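Local coordinates for uncharacterized protein (Parabacteroides distasonis, PDB 4Q34) that is uncharacterised but, as a putative esterase of the alpha/beta hydrolase family, probably hydrolyses ester bonds in an as yet unidentified substrate, at residues H53-F58 against P89-A94; V155-Y160 against G182-L187; G71-F76 against V83-Q88. One frame throughout, in Å; residues are numbered along the deposited sequence. Where two conformers were deposited one is given.

Interaction 1 (H53-F58 against P89-A94); sequences HGVGQF and PRRGNA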
ATOM      1  N   HIS A  53      10.002   6.928  -2.804  1.00 16.07           N
ATOM      2  CA  HIS A  53      10.038   7.484  -1.449  1.00 16.61           C
ATOM      3  C   HIS A  53      11.392   7.250  -0.765  1.00 17.45           C
ATOM      4  O   HIS A  53      12.266   6.514  -1.277  1.00 19.04           O
ATOM      5  CB  HIS A  53       8.934   6.807  -0.639  1.00 15.93           C
ATOM      6  CG  HIS A  53       9.118   5.331  -0.518  1.00 15.22           C
ATOM      7  ND1 HIS A  53      10.012   4.779   0.365  1.00 15.66           N
ATOM      8  CD2 HIS A  53       8.609   4.294  -1.227  1.00 15.34           C
ATOM      9  CE1 HIS A  53      10.002   3.467   0.241  1.00 14.74           C
ATOM     10  NE2 HIS A  53       9.161   3.148  -0.720  1.00 15.19           N
ATOM     11  N   GLY A  54      11.546   7.831   0.418  1.00 17.33           N
ATOM     12  CA  GLY A  54      12.715   7.661   1.243  1.00 17.54           C
ATOM     13  C   GLY A  54      12.481   6.796   2.472  1.00 18.96           C
ATOM     14  O   GLY A  54      11.554   5.978   2.522  1.00 17.40           O
ATOM     15  N   VAL A  55      13.335   6.963   3.476  1.00 17.83           N
ATOM     16  CA  VAL A  55      13.343   6.032   4.589  1.00 17.09           C
ATOM     17  C   VAL A  55      12.108   6.250   5.473  1.00 18.41           C
ATOM     18  O   VAL A  55      11.632   7.401   5.633  1.00 18.19           O
ATOM     19  CB  VAL A  55      14.608   6.168   5.439  1.00 20.90           C
ATOM     20  CG1 VAL A  55      14.589   7.471   6.235  1.00 21.29           C
ATOM     21  CG2 VAL A  55      14.775   4.987   6.383  1.00 25.69           C
ATOM     22  N   GLY A  56      11.581   5.177   6.022  1.00 18.15           N
ATOM     23  CA  GLY A  56      10.428   5.225   6.933  1.00 19.27           C
ATOM     24  C   GLY A  56       9.090   5.580   6.295  1.00 18.31           C
ATOM     25  O   GLY A  56       8.108   5.682   7.008  1.00 19.39           O
ATOM     26  N   GLN A  57       9.045   5.757   4.963  1.00 16.75           N
ATOM     27  CA  GLN A  57       7.882   6.277   4.249  1.00 18.41           C
ATOM     28  C   GLN A  57       7.483   5.251   3.194  1.00 18.37           C
ATOM     29  O   GLN A  57       8.198   4.249   2.965  1.00 17.44           O
ATOM     30  CB  GLN A  57       8.247   7.586   3.559  1.00 18.49           C
ATOM     31  CG  GLN A  57       8.648   8.716   4.528  1.00 20.09           C
ATOM     32  CD  GLN A  57       7.466   9.389   5.217  1.00 18.91           C
ATOM     33  OE1 GLN A  57       6.435   9.675   4.596  1.00 19.56           O
ATOM     34  NE2 GLN A  57       7.653   9.741   6.483  1.00 18.99           N
ATOM     35  N   PHE A  58       6.407   5.561   2.498  1.00 16.16           N
ATOM     36  CA  PHE A  58       5.968   4.699   1.389  1.00 15.83           C
ATOM     37  C   PHE A  58       5.384   5.581   0.301  1.00 14.55           C
ATOM     38  O   PHE A  58       5.704   6.782   0.210  1.00 15.41           O
ATOM     39  CB  PHE A  58       5.074   3.533   1.899  1.00 14.71           C
ATOM     40  CG  PHE A  58       3.753   3.943   2.500  1.00 15.39           C
ATOM     41  CD1 PHE A  58       3.654   4.400   3.821  1.00 15.47           C
ATOM     42  CD2 PHE A  58       2.554   3.890   1.741  1.00 15.18           C
ATOM     43  CE1 PHE A  58       2.420   4.739   4.392  1.00 15.24           C
ATOM     44  CE2 PHE A  58       1.341   4.248   2.325  1.00 14.72           C
ATOM     45  CZ  PHE A  58       1.269   4.735   3.619  1.00 15.59           C
ATOM     46  N   PRO A  89      11.011  -2.549  -2.126  1.00 14.86           N
ATOM     47  CA  PRO A  89      11.222  -3.809  -1.374  1.00 15.98           C
ATOM     48  C   PRO A  89      11.290  -3.579   0.130  1.00 16.99           C
ATOM     49  O   PRO A  89      11.954  -2.654   0.600  1.00 16.87           O
ATOM     50  CB  PRO A  89      12.558  -4.300  -1.914  1.00 15.91           C
ATOM     51  CG  PRO A  89      12.571  -3.806  -3.311  1.00 16.38           C
ATOM     52  CD  PRO A  89      12.064  -2.384  -3.128  1.00 15.42           C
ATOM     53  N   ARG A  90      10.618  -4.470   0.855  1.00 15.51           N
ATOM     54  CA  ARG A  90      10.606  -4.518   2.328  1.00 17.54           C
ATOM     55  C   ARG A  90       9.843  -3.384   3.001  1.00 17.92           C
ATOM     56  O   ARG A  90      10.003  -3.176   4.180  1.00 20.11           O
ATOM     57  CB  ARG A  90      12.034  -4.581   2.880  1.00 18.04           C
ATOM     58  CG  ARG A  90      12.845  -5.680   2.238  1.00 19.18           C
ATOM     59  CD  ARG A  90      14.333  -5.614   2.591  1.00 18.86           C
ATOM     60  NE  ARG A  90      15.028  -6.738   1.967  1.00 18.89           N
ATOM     61  CZ  ARG A  90      16.356  -6.901   1.929  1.00 22.03           C
ATOM     62  NH1 ARG A  90      17.170  -5.998   2.488  1.00 21.18           N
ATOM     63  NH2 ARG A  90      16.871  -7.994   1.354  1.00 20.12           N
ATOM     64  N   ARG A  91       9.035  -2.652   2.240  1.00 15.86           N
ATOM     65  CA  ARG A  91       8.321  -1.489   2.743  1.00 16.17           C
ATOM     66  C   ARG A  91       6.820  -1.564   2.424  1.00 16.06           C
ATOM     67  O   ARG A  91       6.400  -1.779   1.255  1.00 15.30           O
ATOM     68  CB  ARG A  91       8.911  -0.226   2.150  1.00 16.47           C
ATOM     69  CG  ARG A  91       8.505   1.046   2.860  1.00 15.95           C
ATOM     70  CD  ARG A  91       9.128   1.205   4.251  1.00 15.81           C
ATOM     71  NE  ARG A  91      10.588   1.288   4.260  1.00 17.45           N
ATOM     72  CZ  ARG A  91      11.330   2.331   3.869  1.00 16.47           C
ATOM     73  NH1 ARG A  91      10.793   3.445   3.335  1.00 17.19           N
ATOM     74  NH2 ARG A  91      12.652   2.246   3.965  1.00 17.52           N
ATOM     75  N   GLY A  92       5.990  -1.336   3.424  1.00 15.09           N
ATOM     76  CA  GLY A  92       4.530  -1.212   3.207  1.00 14.91           C
ATOM     77  C   GLY A  92       3.928  -2.450   2.554  1.00 14.04           C
ATOM     78  O   GLY A  92       4.146  -3.531   3.036  1.00 16.03           O
ATOM     79  N   ASN A  93       3.205  -2.259   1.433  1.00 13.63           N
ATOM     80  CA  ASN A  93       2.599  -3.375   0.701  1.00 15.91           C
ATOM     81  C   ASN A  93       3.630  -4.367   0.142  1.00 15.95           C
ATOM     82  O   ASN A  93       3.285  -5.503  -0.213  1.00 17.68           O
ATOM     83  CB  ASN A  93       1.779  -2.828  -0.450  1.00 16.34           C
ATOM     84  CG  ASN A  93       0.504  -2.116   0.004  1.00 15.50           C
ATOM     85  OD1 ASN A  93       0.054  -2.248   1.130  1.00 16.38           O
ATOM     86  ND2 ASN A  93      -0.108  -1.382  -0.926  1.00 16.48           N
ATOM     87  N   ALA A  94       4.884  -3.920   0.055  1.00 16.03           N
ATOM     88  CA  ALA A  94       6.001  -4.807  -0.332  1.00 15.54           C
ATOM     89  C   ALA A  94       6.708  -5.354   0.889  1.00 16.11           C
ATOM     90  O   ALA A  94       7.899  -5.582   0.847  1.00 17.51           O
ATOM     91  CB  ALA A  94       6.971  -4.070  -1.233  1.00 16.18           C
TER
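The guanidinium of Arg-91 enters the turn Gly-54 to Gln-57 edge first: the carbonyl oxygens of Gly-54 and Gln-57 lie close to its plane, and Gly-56 N sits over one face, 3.1 Å above it and toward the rim. The imidazole of His-53 is tilted 51° against this group, and one of its faces carries Gln-57 O and Phe-58 CA, both displaced toward the rim. Across the contact the ring meets the guanidinium obliquely, His-53 CE1 lying 3.2 Å from Arg-91 NH1. That single nitrogen makes both bonds between the segments, to Gly-54 O at 2.8 Å and to Gln-57 O at 2.7 Å. The second is the straighter, 159° at the hydrogen, and meets a lone pair in the carbonyl plane; at Gly-54 O the donor is tilted from that plane. Bends at chi2 (71°) and chi3 turn the arginine chain back to the turn, with Arg-91 CG 3.2 Å from Gln-57 O. The type II turn follows strand 49-52, and the His-Gly pair leading into it is consistent with the oxyanion-hole loop seen in many alpha/beta hydrolases; Val-55 N is bonded to Gln-177 OE1. Gly-54 O is gripped twice, since His-53 ND1 also donates to it at 2.9 Å, in the imidazole plane. NH2 of Arg-91 is tied to Thr-147 OG1, which helps fix the rotation of the guanidinium. At the other end Phe-58 CB lies 4.3 Å from Arg-91 CG, while its ring packs edge-to-face with Tyr-35 of the second subunit.

Interaction 2 (V155-Y160 against G182-L187); sequences VYSDAY and GWNTLL
Thr-185 and Ser-157 bury the most surface here, and their CA atoms come within 4.7 Å of each other, a very close approach for two helices. The hydroxyl oxygen of the threonine lies against the serine's carbon: Thr-185 OG1 is 3.3 Å from Ser-157 CB. Its methyl branch faces the next turn of the opposing helix, where Thr-185 CG2 rests 3.8 Å from Tyr-160 CB. Chi1 of -53° places OG1 anti to the carbonyl carbon and CG2 anti to the backbone N, and the two branches thereby divide their work between the serine and the tyrosine. Next to the threonine, Asn-184 also reaches Ser-157, its CB approaching Ser-157 OG to 3.5 Å; the amide end turns aside and gives its ND2 to Pro-180 O in its own helix. Tyr-160 touches through CB, while its ring leads away and meets Phe-172. Segment 155-160 belongs to helix 153-167, and segment 182-187 lies on helix 178-185, the helix that follows strand 170-175. The contact joins that helix to helix 153-167 on one side of the sheet; by analogy with the alpha/beta hydrolase fold, the turn before helix 178-185 probably forms the nucleophile elbow. Both hydroxyls have local partners, Ser-157 OG bonding Phe-153 O and Thr-185 OG1 bonding Val-181 O. From just beyond segment 182-187, Lys-188 NZ also bonds Ser-157 OG and forms a salt bridge with Asp-158. Within the two segments, then, carbon and oxygen surfaces of small side chains meet without a hydrogen bond, the hydroxyls being held by backbone carbonyls of their own helices, and the polar tie between the helices runs through Lys-188 at the flank.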
ATOM      1  N   VAL A 155      19.210  -4.069  -3.346  1.00 18.42           N
ATOM      2  CA  VAL A 155      17.895  -4.734  -3.390  1.00 19.29           C
ATOM      3  C   VAL A 155      16.843  -3.711  -3.866  1.00 17.67           C
ATOM      4  O   VAL A 155      16.003  -3.995  -4.696  1.00 17.39           O
ATOM      5  CB  VAL A 155      17.523  -5.314  -2.015  1.00 20.85           C
ATOM      6  CG1 VAL A 155      16.085  -5.803  -2.000  1.00 19.16           C
ATOM      7  CG2 VAL A 155      18.464  -6.459  -1.630  1.00 21.48           C
ATOM      8  N   TYR A 156      16.932  -2.489  -3.344  1.00 16.78           N
ATOM      9  CA  TYR A 156      15.954  -1.459  -3.686  1.00 15.97           C
ATOM     10  C   TYR A 156      16.079  -1.071  -5.134  1.00 17.16           C
ATOM     11  O   TYR A 156      15.084  -1.023  -5.891  1.00 16.56           O
ATOM     12  CB  TYR A 156      16.140  -0.221  -2.788  1.00 17.14           C
ATOM     13  CG  TYR A 156      15.955  -0.369  -1.285  1.00 17.80           C
ATOM     14  CD1 TYR A 156      15.307  -1.484  -0.693  1.00 18.00           C
ATOM     15  CD2 TYR A 156      16.352   0.656  -0.443  1.00 18.98           C
ATOM     16  CE1 TYR A 156      15.124  -1.574   0.664  1.00 18.60           C
ATOM     17  CE2 TYR A 156      16.201   0.555   0.928  1.00 17.38           C
ATOM     18  CZ  TYR A 156      15.575  -0.535   1.482  1.00 18.77           C
ATOM     19  OH  TYR A 156      15.347  -0.613   2.829  1.00 18.75           O
ATOM     20  N   SER A 157      17.295  -0.794  -5.554  1.00 16.30           N
ATOM     21  CA  SER A 157      17.507  -0.319  -6.920  1.00 16.83           C
ATOM     22  C   SER A 157      17.287  -1.468  -7.931  1.00 17.16           C
ATOM     23  O   SER A 157      16.868  -1.250  -9.060  1.00 17.10           O
ATOM     24  CB  SER A 157      18.880   0.325  -7.068  1.00 18.45           C
ATOM     25  OG  SER A 157      19.934  -0.584  -6.815  1.00 17.49           O
ATOM     26  N   ASP A 158      17.558  -2.709  -7.544  1.00 17.85           N
ATOM     27  CA  ASP A 158      17.213  -3.783  -8.455  1.00 17.57           C
ATOM     28  C   ASP A 158      15.723  -3.805  -8.829  1.00 16.52           C
ATOM     29  O   ASP A 158      15.365  -4.115  -9.953  1.00 17.60           O
ATOM     30  CB  ASP A 158      17.577  -5.170  -7.884  1.00 18.85           C
ATOM     31  CG  ASP A 158      19.058  -5.524  -8.024  1.00 21.09           C
ATOM     32  OD1 ASP A 158      19.821  -4.863  -8.723  1.00 22.76           O
ATOM     33  OD2 ASP A 158      19.448  -6.522  -7.385  1.00 23.53           O
ATOM     34  N   ALA A 159      14.863  -3.560  -7.872  1.00 16.54           N
ATOM     35  CA  ALA A 159      13.432  -3.620  -8.146  1.00 16.25           C
ATOM     36  C   ALA A 159      13.033  -2.433  -9.011  1.00 16.39           C
ATOM     37  O   ALA A 159      12.241  -2.567  -9.931  1.00 16.39           O
ATOM     38  CB  ALA A 159      12.646  -3.686  -6.880  1.00 16.25           C
ATOM     39  N   TYR A 160      13.591  -1.255  -8.758  1.00 15.63           N
ATOM     40  CA  TYR A 160      13.254  -0.123  -9.616  1.00 16.45           C
ATOM     41  C   TYR A 160      13.801  -0.303 -11.044  1.00 15.36           C
ATOM     42  O   TYR A 160      13.114   0.074 -12.001  1.00 16.72           O
ATOM     43  CB  TYR A 160      13.718   1.199  -9.043  1.00 15.43           C
ATOM     44  CG  TYR A 160      12.860   1.726  -7.942  1.00 15.62           C
ATOM     45  CD1 TYR A 160      11.690   2.453  -8.229  1.00 17.12           C
ATOM     46  CD2 TYR A 160      13.239   1.603  -6.579  1.00 15.36           C
ATOM     47  CE1 TYR A 160      10.894   2.983  -7.232  1.00 16.15           C
ATOM     48  CE2 TYR A 160      12.440   2.142  -5.560  1.00 17.39           C
ATOM     49  CZ  TYR A 160      11.278   2.859  -5.897  1.00 16.49           C
ATOM     50  OH  TYR A 160      10.466   3.398  -4.906  1.00 17.64           O
ATOM     51  N   GLY A 182      17.938   6.092  -6.638  1.00 16.22           N
ATOM     52  CA  GLY A 182      18.013   6.651  -7.969  1.00 16.49           C
ATOM     53  C   GLY A 182      19.401   6.547  -8.585  1.00 16.05           C
ATOM     54  O   GLY A 182      19.553   6.080  -9.734  1.00 17.38           O
ATOM     55  N   TRP A 183      20.435   6.926  -7.826  1.00 18.04           N
ATOM     56  CA  TRP A 183      21.784   6.941  -8.375  1.00 16.78           C
ATOM     57  C   TRP A 183      22.220   5.512  -8.716  1.00 18.74           C
ATOM     58  O   TRP A 183      22.883   5.308  -9.730  1.00 20.57           O
ATOM     59  CB  TRP A 183      22.826   7.623  -7.484  1.00 17.79           C
ATOM     60  CG  TRP A 183      22.439   8.920  -6.872  1.00 16.52           C
ATOM     61  CD1 TRP A 183      22.718   9.301  -5.610  1.00 19.36           C
ATOM     62  CD2 TRP A 183      21.720  10.016  -7.471  1.00 16.93           C
ATOM     63  NE1 TRP A 183      22.218  10.553  -5.357  1.00 17.92           N
ATOM     64  CE2 TRP A 183      21.583  11.006  -6.484  1.00 17.52           C
ATOM     65  CE3 TRP A 183      21.132  10.243  -8.716  1.00 17.64           C
ATOM     66  CZ2 TRP A 183      20.910  12.209  -6.706  1.00 19.69           C
ATOM     67  CZ3 TRP A 183      20.499  11.451  -8.948  1.00 18.81           C
ATOM     68  CH2 TRP A 183      20.362  12.408  -7.940  1.00 20.08           C
ATOM     69  N   ASN A 184      21.798   4.547  -7.909  1.00 17.87           N
ATOM     70  CA  ASN A 184      22.094   3.141  -8.152  1.00 17.71           C
ATOM     71  C   ASN A 184      21.302   2.569  -9.354  1.00 17.86           C
ATOM     72  O   ASN A 184      21.842   1.796 -10.165  1.00 19.55           O
ATOM     73  CB  ASN A 184      21.840   2.308  -6.878  1.00 21.08           C
ATOM     74  CG  ASN A 184      23.004   2.348  -5.904  1.00 23.20           C
ATOM     75  OD1 ASN A 184      23.979   1.660  -6.099  1.00 30.33           O
ATOM     76  ND2 ASN A 184      22.935   3.193  -4.893  1.00 22.19           N
ATOM     77  N   THR A 185      20.035   2.934  -9.434  1.00 17.45           N
ATOM     78  CA  THR A 185      19.146   2.394 -10.452  1.00 16.93           C
ATOM     79  C   THR A 185      19.639   2.829 -11.848  1.00 17.62           C
ATOM     80  O   THR A 185      19.534   2.050 -12.824  1.00 16.31           O
ATOM     81  CB  THR A 185      17.715   2.844 -10.213  1.00 19.14           C
ATOM     82  OG1 THR A 185      17.319   2.547  -8.879  1.00 17.62           O
ATOM     83  CG2 THR A 185      16.750   2.143 -11.175  1.00 18.51           C
ATOM     84  N   LEU A 186      20.184   4.042 -11.965  1.00 16.88           N
ATOM     85  CA  LEU A 186      20.680   4.540 -13.229  1.00 17.57           C
ATOM     86  C   LEU A 186      21.720   3.597 -13.879  1.00 19.40           C
ATOM     87  O   LEU A 186      21.802   3.478 -15.108  1.00 21.14           O
ATOM     88  CB  LEU A 186      21.242   5.972 -13.057  1.00 18.95           C
ATOM     89  CG  LEU A 186      21.654   6.697 -14.349  1.00 18.81           C
ATOM     90  CD1 LEU A 186      20.428   7.043 -15.182  1.00 22.11           C
ATOM     91  CD2 LEU A 186      22.427   7.983 -14.058  1.00 20.31           C
ATOM     92  N   LEU A 187      22.491   2.896 -13.047  1.00 17.32           N
ATOM     93  CA  LEU A 187      23.563   2.038 -13.479  1.00 18.98           C
ATOM     94  C   LEU A 187      23.057   0.671 -13.886  1.00 19.76           C
ATOM     95  O   LEU A 187      23.850  -0.188 -14.284  1.00 20.00           O
ATOM     96  CB  LEU A 187      24.546   1.849 -12.318  1.00 17.66           C
ATOM     97  CG  LEU A 187      25.094   3.161 -11.723  1.00 19.42           C
ATOM     98  CD1 LEU A 187      26.084   2.775 -10.638  1.00 19.61           C
ATOM     99  CD2 LEU A 187      25.778   3.996 -12.788  1.00 19.27           C
TER

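Interaction 3 (G71-F76 against V83-Q88); sequences GFQNIF and VYLVDQ
Gln-73 and Leu-85 cross at about a right angle, the glutamine's extended chain passing over the end of the leucine. They join helix 72-78 to strand 83-87 in a beta-alpha-beta crossover that starts at strand 49-52, part of the central alpha/beta hydrolase sheet. The short helix and strand segments run antiparallel, 172° apart in direction, with axes 9.0 Å apart. In the given one of its two conformers, the Leu-85 CD1 methyl lies against the broad side of the glutamine amide: it is 3.5 Å from both Gln-73 CD and OE1 and 3.6 Å from NE2. An anti chi1 (-180°) and an anti chi2 extend the chain so that the amide lies over this methyl. One turn further along the helix, Phe-76 touches Val-83 by CB alone, 4.0 Å from Val-83 CG2, and its ring turns away to place CE2 over the centre of the Phe-72 ring. The same valine methyl also lies 4.1 Å from Gln-73 O, in the corner between the two helix residues. Val-83 and Leu-85 also pack on Phe-51 of strand 49-52, while Tyr-84 and Val-86 face helix 153-167 across the sheet. Gln-73 also packs on Phe-37 of the second subunit, and its NE2 has a bound glycerol as a further partner. A water bridges helix and strand, where the side chains do not bond directly, accepting from Gln-73 NE2 at 2.9 Å. Replacing Gln-73 by an alanine removes the amide, which would probably open a gap beside Leu-85 CD1 and leave this water without its donor. On the strand side the same water donates to Val-83 O at 3.3 Å.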
ATOM      1  N   GLY A  71      -1.797  15.455  -3.823  1.00 16.03           N
ATOM      2  CA  GLY A  71      -0.393  15.317  -4.063  1.00 16.65           C
ATOM      3  C   GLY A  71      -0.058  15.071  -5.512  1.00 16.40           C
ATOM      4  O   GLY A  71      -0.919  15.144  -6.424  1.00 17.90           O
ATOM      5  N   PHE A  72       1.230  14.777  -5.732  1.00 16.64           N
ATOM      6  CA  PHE A  72       1.774  14.600  -7.070  1.00 15.94           C
ATOM      7  C   PHE A  72       1.082  13.474  -7.848  1.00 16.74           C
ATOM      8  O   PHE A  72       0.972  13.538  -9.069  1.00 16.80           O
ATOM      9  CB  PHE A  72       3.296  14.333  -7.001  1.00 18.25           C
ATOM     10  CG  PHE A  72       4.135  15.583  -6.885  1.00 16.56           C
ATOM     11  CD1 PHE A  72       3.579  16.811  -6.539  1.00 16.14           C
ATOM     12  CD2 PHE A  72       5.492  15.544  -7.166  1.00 18.51           C
ATOM     13  CE1 PHE A  72       4.383  17.950  -6.433  1.00 18.19           C
ATOM     14  CE2 PHE A  72       6.291  16.674  -7.071  1.00 18.86           C
ATOM     15  CZ  PHE A  72       5.726  17.886  -6.727  1.00 19.06           C
ATOM     16  N   GLN A  73       0.643  12.432  -7.138  1.00 16.42           N
ATOM     17  CA  GLN A  73      -0.097  11.363  -7.787  1.00 17.88           C
ATOM     18  C   GLN A  73      -1.260  11.927  -8.652  1.00 17.52           C
ATOM     19  O   GLN A  73      -1.444  11.541  -9.820  1.00 18.54           O
ATOM     20  CB  GLN A  73      -0.641  10.377  -6.761  1.00 17.54           C
ATOM     21  CG  GLN A  73      -1.420   9.228  -7.410  1.00 18.50           C
ATOM     22  CD  GLN A  73      -1.825   8.153  -6.424  1.00 19.46           C
ATOM     23  OE1 GLN A  73      -2.035   8.416  -5.264  1.00 19.58           O
ATOM     24  NE2 GLN A  73      -1.860   6.897  -6.884  1.00 23.37           N
ATOM     25  N   ASN A  74      -2.079  12.785  -8.037  1.00 16.04           N
ATOM     26  CA  ASN A  74      -3.209  13.406  -8.700  1.00 16.75           C
ATOM     27  C   ASN A  74      -2.798  14.541  -9.637  1.00 18.64           C
ATOM     28  O   ASN A  74      -3.327  14.642 -10.775  1.00 18.51           O
ATOM     29  CB  ASN A  74      -4.208  13.944  -7.685  1.00 18.31           C
ATOM     30  CG  ASN A  74      -4.997  12.857  -6.978  1.00 16.30           C
ATOM     31  OD1 ASN A  74      -4.563  11.693  -6.852  1.00 18.08           O
ATOM     32  ND2 ASN A  74      -6.153  13.238  -6.491  1.00 17.64           N
ATOM     33  N   ILE A  75      -1.875  15.373  -9.176  1.00 18.35           N
ATOM     34  CA  ILE A  75      -1.478  16.550  -9.937  1.00 18.82           C
ATOM     35  C   ILE A  75      -0.872  16.176 -11.296  1.00 18.37           C
ATOM     36  O   ILE A  75      -1.224  16.753 -12.322  1.00 17.91           O
ATOM     37  CB  ILE A  75      -0.478  17.388  -9.139  1.00 19.95           C
ATOM     38  CG1 ILE A  75      -1.173  18.002  -7.935  1.00 19.72           C
ATOM     39  CG2 ILE A  75       0.172  18.504 -10.009  1.00 20.59           C
ATOM     40  CD1 ILE A  75      -0.228  18.545  -6.879  1.00 19.56           C
ATOM     41  N   PHE A  76       0.040  15.206 -11.313  1.00 17.86           N
ATOM     42  CA  PHE A  76       0.681  14.821 -12.564  1.00 18.16           C
ATOM     43  C   PHE A  76      -0.186  13.951 -13.451  1.00 18.03           C
ATOM     44  O   PHE A  76      -0.065  14.046 -14.658  1.00 19.18           O
ATOM     45  CB  PHE A  76       2.094  14.272 -12.330  1.00 17.56           C
ATOM     46  CG  PHE A  76       3.055  15.381 -12.005  1.00 17.78           C
ATOM     47  CD1 PHE A  76       3.549  16.187 -13.031  1.00 19.11           C
ATOM     48  CD2 PHE A  76       3.297  15.738 -10.693  1.00 18.59           C
ATOM     49  CE1 PHE A  76       4.356  17.256 -12.752  1.00 19.54           C
ATOM     50  CE2 PHE A  76       4.121  16.836 -10.384  1.00 18.97           C
ATOM     51  CZ  PHE A  76       4.635  17.600 -11.416  1.00 20.54           C
ATOM     52  N   VAL A  83       1.466   7.795 -14.162  1.00 16.88           N
ATOM     53  CA  VAL A  83       2.111   7.896 -12.885  1.00 16.51           C
ATOM     54  C   VAL A  83       2.192   6.494 -12.249  1.00 17.24           C
ATOM     55  O   VAL A  83       1.168   5.824 -12.112  1.00 17.20           O
ATOM     56  CB  VAL A  83       1.363   8.852 -11.938  1.00 19.72           C
ATOM     57  CG1 VAL A  83       1.892   8.753 -10.543  1.00 25.66           C
ATOM     58  CG2 VAL A  83       1.405  10.296 -12.447  1.00 21.33           C
ATOM     59  N   TYR A  84       3.405   6.125 -11.804  1.00 15.49           N
ATOM     60  CA  TYR A  84       3.694   4.885 -11.128  1.00 15.90           C
ATOM     61  C   TYR A  84       4.148   5.205  -9.723  1.00 16.05           C
ATOM     62  O   TYR A  84       5.184   5.823  -9.525  1.00 18.54           O
ATOM     63  CB  TYR A  84       4.788   4.096 -11.873  1.00 16.40           C
ATOM     64  CG  TYR A  84       4.332   3.546 -13.170  1.00 16.31           C
ATOM     65  CD1 TYR A  84       4.143   4.370 -14.256  1.00 17.56           C
ATOM     66  CD2 TYR A  84       4.044   2.176 -13.303  1.00 18.72           C
ATOM     67  CE1 TYR A  84       3.669   3.852 -15.469  1.00 19.50           C
ATOM     68  CE2 TYR A  84       3.591   1.658 -14.506  1.00 17.77           C
ATOM     69  CZ  TYR A  84       3.390   2.494 -15.567  1.00 20.70           C
ATOM     70  OH  TYR A  84       2.937   1.946 -16.740  1.00 20.53           O
ATOM     71  N   LEU A  85       3.347   4.832  -8.739  1.00 15.84           N
ATOM     72  CA  LEU A  85       3.702   5.023  -7.324  0.50 16.03           C
ATOM     73  C   LEU A  85       4.235   3.694  -6.793  1.00 17.53           C
ATOM     74  O   LEU A  85       3.606   2.651  -7.006  1.00 19.99           O
ATOM     75  CB  LEU A  85       2.468   5.450  -6.499  0.50 16.91           C
ATOM     76  CG  LEU A  85       1.930   6.904  -6.555  0.50 16.45           C
ATOM     77  CD1 LEU A  85       1.304   7.309  -5.237  0.50 17.92           C
ATOM     78  CD2 LEU A  85       2.987   7.936  -6.931  0.50 16.67           C
ATOM     79  N   VAL A  86       5.335   3.724  -6.032  1.00 16.70           N
ATOM     80  CA  VAL A  86       5.995   2.493  -5.654  1.00 15.40           C
ATOM     81  C   VAL A  86       6.157   2.420  -4.133  1.00 14.59           C
ATOM     82  O   VAL A  86       6.448   3.450  -3.489  1.00 16.45           O
ATOM     83  CB  VAL A  86       7.391   2.400  -6.356  1.00 16.21           C
ATOM     84  CG1 VAL A  86       8.081   1.089  -5.989  1.00 16.18           C
ATOM     85  CG2 VAL A  86       7.259   2.577  -7.891  1.00 18.07           C
ATOM     86  N   ASP A  87       5.975   1.212  -3.578  1.00 14.76           N
ATOM     87  CA  ASP A  87       6.503   0.832  -2.280  1.00 15.49           C
ATOM     88  C   ASP A  87       7.695  -0.103  -2.569  1.00 16.12           C
ATOM     89  O   ASP A  87       7.553  -1.175  -3.177  1.00 15.79           O
ATOM     90  CB  ASP A  87       5.496   0.102  -1.463  1.00 15.30           C
ATOM     91  CG  ASP A  87       4.237   0.914  -1.215  1.00 19.37           C
ATOM     92  OD1 ASP A  87       4.269   2.147  -1.000  1.00 16.92           O
ATOM     93  OD2 ASP A  87       3.156   0.265  -1.180  1.00 25.02           O
ATOM     94  N   GLN A  88       8.879   0.363  -2.203  1.00 16.14           N
ATOM     95  CA  GLN A  88      10.100  -0.315  -2.503  1.00 14.67           C
ATOM     96  C   GLN A  88      10.145  -1.605  -1.711  1.00 13.42           C
ATOM     97  O   GLN A  88       9.380  -1.776  -0.774  1.00 14.42           O
ATOM     98  CB  GLN A  88      11.312   0.586  -2.208  1.00 15.65           C
ATOM     99  CG  GLN A  88      11.746   0.575  -0.750  1.00 16.39           C
ATOM    100  CD  GLN A  88      12.772   1.604  -0.353  1.00 17.12           C
ATOM    101  OE1 GLN A  88      13.293   2.389  -1.163  1.00 19.20           O
ATOM    102  NE2 GLN A  88      13.086   1.601   0.959  1.00 19.31           N
TER
HETATM  103  O   HOH W   1      -0.615   6.237  -9.412  1.00 25.70           O

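From the N terminus, interaction 1 opens first, at the loop after strand 49-52, and closes a loop at 89-94, just beyond strand 83-87. Interaction 3 is nested inside that loop, joining the crossover helix to the strand that follows it. Interaction 2 comes later, in series, closing the loop between helices 153-167 and 178-185. Interactions 1 and 3 meet where His-53 NE2 and Gln-88 N form a probable hydrogen bond, and both reach the second subunit. Pro-89 packs on Tyr-156 and Ala-159, and Tyr-160 reaches Val-86, so interaction 2 is tied to the other two from the side of the sheet opposite helix 72-78.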